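Side-chain contact in Bak protein (Grouper iridovirus, PDB 5VMN), which inhibits apoptosis as a viral Bcl-2 protein by exclusively sequestering the pro-apoptotic protein Bim: residues L98-F101 against F102-D105. Residues are numbered along the deposited sequence; the frame is centred on the assembly and turned at random.
Sequences LERF and FRQD
F101 O takes two hydrogen bonds from Q104 at the C-terminal end of helix 88-103. Q104 NE2, of the side-chain amide, lies 3.3 Å from F101 O, in the carbonyl plane and on a lone pair; the backbone N of Q104 approaches from well above that plane. With CG beside the backbone N (chi1 -65°) and the chain extended from there, Q104 brings NE2 within 3.4 Å of F101 CD1, while NE2 also bonds to N58 OD1 on helix 53-60. One residue before Q104, R103 N donates to E99 O at 3.0 Å, the ordinary i to i+4 helix bond.

On the buried side, F101 turns its ring edge onto F102: CD2 sits over the centre of the F102 ring, with the planes at 78° in a T-shaped stack. L98 runs alongside F102, its CD2 3.6 Å from F102 CE2, and helices 68-84 and 105-113 pack on this aromatic pair. On the exposed side, R103 bends at chi3 (-48°), laying one guanidinium face over E99 O and R100 CA. E99 OE1 stays 4.3 Å from R103 NH1, short of a salt bridge, so attraction there is probably modest. Q104 thus satisfies a carbonyl at the helix end and ties it to helix 53-60, just before helix 105-113 begins.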
ATOM      1  N   LEU A  98      -7.366   1.349   0.058  1.00 29.88           N
ATOM      2  CA  LEU A  98      -6.234   0.424   0.132  1.00 28.27           C
ATOM      3  C   LEU A  98      -6.665  -0.935   0.644  1.00 31.21           C
ATOM      4  O   LEU A  98      -6.329  -1.973   0.061  1.00 33.38           O
ATOM      5  CB  LEU A  98      -5.159   0.979   1.058  1.00 38.76           C
ATOM      6  CG  LEU A  98      -3.919   1.576   0.469  1.00 42.45           C
ATOM      7  CD1 LEU A  98      -2.969   1.869   1.597  1.00 36.93           C
ATOM      8  CD2 LEU A  98      -3.284   0.671  -0.530  1.00 29.37           C
ATOM      9  N   GLU A  99      -7.403  -0.950   1.754  1.00 31.42           N
ATOM     10  CA  GLU A  99      -7.858  -2.219   2.305  1.00 36.49           C
ATOM     11  C   GLU A  99      -8.680  -2.990   1.282  1.00 38.12           C
ATOM     12  O   GLU A  99      -8.513  -4.209   1.132  1.00 35.92           O
ATOM     13  CB  GLU A  99      -8.663  -1.974   3.577  1.00 41.10           C
ATOM     14  CG  GLU A  99      -7.820  -1.398   4.704  1.00 42.75           C
ATOM     15  CD  GLU A  99      -8.639  -0.783   5.827  1.00 64.74           C
ATOM     16  OE1 GLU A  99      -9.773  -0.330   5.574  1.00 60.02           O
ATOM     17  OE2 GLU A  99      -8.142  -0.745   6.969  1.00 73.29           O
ATOM     18  N   ARG A 100      -9.562  -2.293   0.554  1.00 35.58           N
ATOM     19  CA  ARG A 100     -10.397  -2.953  -0.437  1.00 37.47           C
ATOM     20  C   ARG A 100      -9.539  -3.610  -1.511  1.00 34.45           C
ATOM     21  O   ARG A 100      -9.833  -4.732  -1.951  1.00 37.33           O
ATOM     22  CB  ARG A 100     -11.379  -1.932  -1.045  1.00 45.95           C
ATOM     23  CG  ARG A 100     -12.753  -2.442  -1.442  1.00 65.95           C
ATOM     24  CD  ARG A 100     -13.802  -1.306  -1.438  1.00 57.77           C
ATOM     25  NE  ARG A 100     -13.284  -0.114  -2.115  1.00 73.92           N
ATOM     26  CZ  ARG A 100     -13.317   1.136  -1.639  1.00 72.57           C
ATOM     27  NH1 ARG A 100     -13.863   1.424  -0.461  1.00 73.20           N
ATOM     28  NH2 ARG A 100     -12.794   2.116  -2.366  1.00 69.55           N
ATOM     29  N   PHE A 101      -8.469  -2.936  -1.940  1.00 30.30           N
ATOM     30  CA  PHE A 101      -7.603  -3.524  -2.953  1.00 28.09           C
ATOM     31  C   PHE A 101      -6.997  -4.826  -2.449  1.00 31.75           C
ATOM     32  O   PHE A 101      -6.989  -5.836  -3.162  1.00 30.62           O
ATOM     33  CB  PHE A 101      -6.484  -2.557  -3.351  1.00 27.32           C
ATOM     34  CG  PHE A 101      -5.452  -3.184  -4.253  1.00 26.59           C
ATOM     35  CD1 PHE A 101      -5.752  -3.431  -5.579  1.00 27.66           C
ATOM     36  CD2 PHE A 101      -4.225  -3.586  -3.761  1.00 27.18           C
ATOM     37  CE1 PHE A 101      -4.841  -4.023  -6.414  1.00 29.28           C
ATOM     38  CE2 PHE A 101      -3.290  -4.175  -4.597  1.00 27.00           C
ATOM     39  CZ  PHE A 101      -3.606  -4.398  -5.929  1.00 24.77           C
ATOM     40  N   PHE A 102      -6.457  -4.812  -1.231  1.00 31.02           N
ATOM     41  CA  PHE A 102      -5.711  -5.972  -0.753  1.00 30.65           C
ATOM     42  C   PHE A 102      -6.631  -7.111  -0.340  1.00 37.05           C
ATOM     43  O   PHE A 102      -6.188  -8.260  -0.261  1.00 37.06           O
ATOM     44  CB  PHE A 102      -4.788  -5.577   0.407  1.00 28.00           C
ATOM     45  CG  PHE A 102      -3.556  -4.841  -0.045  1.00 26.42           C
ATOM     46  CD1 PHE A 102      -2.545  -5.506  -0.719  1.00 26.38           C
ATOM     47  CD2 PHE A 102      -3.429  -3.490   0.162  1.00 28.30           C
ATOM     48  CE1 PHE A 102      -1.435  -4.838  -1.169  1.00 29.60           C
ATOM     49  CE2 PHE A 102      -2.303  -2.819  -0.260  1.00 27.91           C
ATOM     50  CZ  PHE A 102      -1.311  -3.486  -0.959  1.00 29.05           C
ATOM     51  N   ARG A 103      -7.908  -6.834  -0.112  1.00 34.44           N
ATOM     52  CA  ARG A 103      -8.849  -7.904   0.217  1.00 35.83           C
ATOM     53  C   ARG A 103      -9.387  -8.629  -1.009  1.00 35.98           C
ATOM     54  O   ARG A 103     -10.051  -9.657  -0.864  1.00 37.28           O
ATOM     55  CB  ARG A 103     -10.012  -7.345   1.031  1.00 43.04           C
ATOM     56  CG  ARG A 103      -9.607  -6.903   2.434  1.00 54.92           C
ATOM     57  CD  ARG A 103     -10.826  -6.678   3.328  1.00 62.59           C
ATOM     58  NE  ARG A 103     -11.852  -5.857   2.673  1.00 74.53           N
ATOM     59  CZ  ARG A 103     -12.104  -4.575   2.943  1.00 61.85           C
ATOM     60  NH1 ARG A 103     -11.414  -3.918   3.875  1.00 70.02           N
ATOM     61  NH2 ARG A 103     -13.054  -3.942   2.272  1.00 60.22           N
ATOM     62  N   GLN A 104      -9.132  -8.133  -2.208  1.00 36.12           N
ATOM     63  CA  GLN A 104      -9.513  -8.873  -3.400  1.00 35.80           C
ATOM     64  C   GLN A 104      -8.832 -10.231  -3.411  1.00 37.23           C
ATOM     65  O   GLN A 104      -7.649 -10.357  -3.069  1.00 36.08           O
ATOM     66  CB  GLN A 104      -9.125  -8.101  -4.655  1.00 36.12           C
ATOM     67  CG  GLN A 104      -9.866  -6.782  -4.828  1.00 32.77           C
ATOM     68  CD  GLN A 104      -9.465  -6.049  -6.105  1.00 34.51           C
ATOM     69  OE1 GLN A 104     -10.280  -5.832  -6.992  1.00 37.99           O
ATOM     70  NE2 GLN A 104      -8.210  -5.658  -6.187  1.00 33.06           N
ATOM     71  N   ASP A 105      -9.588 -11.251  -3.827  1.00 39.88           N
ATOM     72  CA  ASP A 105      -9.122 -12.628  -3.678  1.00 45.64           C
ATOM     73  C   ASP A 105      -7.775 -12.841  -4.376  1.00 42.73           C
ATOM     74  O   ASP A 105      -6.872 -13.485  -3.825  1.00 41.67           O
ATOM     75  CB  ASP A 105     -10.180 -13.590  -4.222  1.00 54.65           C
ATOM     76  CG  ASP A 105     -11.347 -13.802  -3.251  1.00 56.12           C
ATOM     77  OD1 ASP A 105     -11.260 -13.350  -2.087  1.00 56.43           O
ATOM     78  OD2 ASP A 105     -12.358 -14.427  -3.652  1.00 60.95           O
TER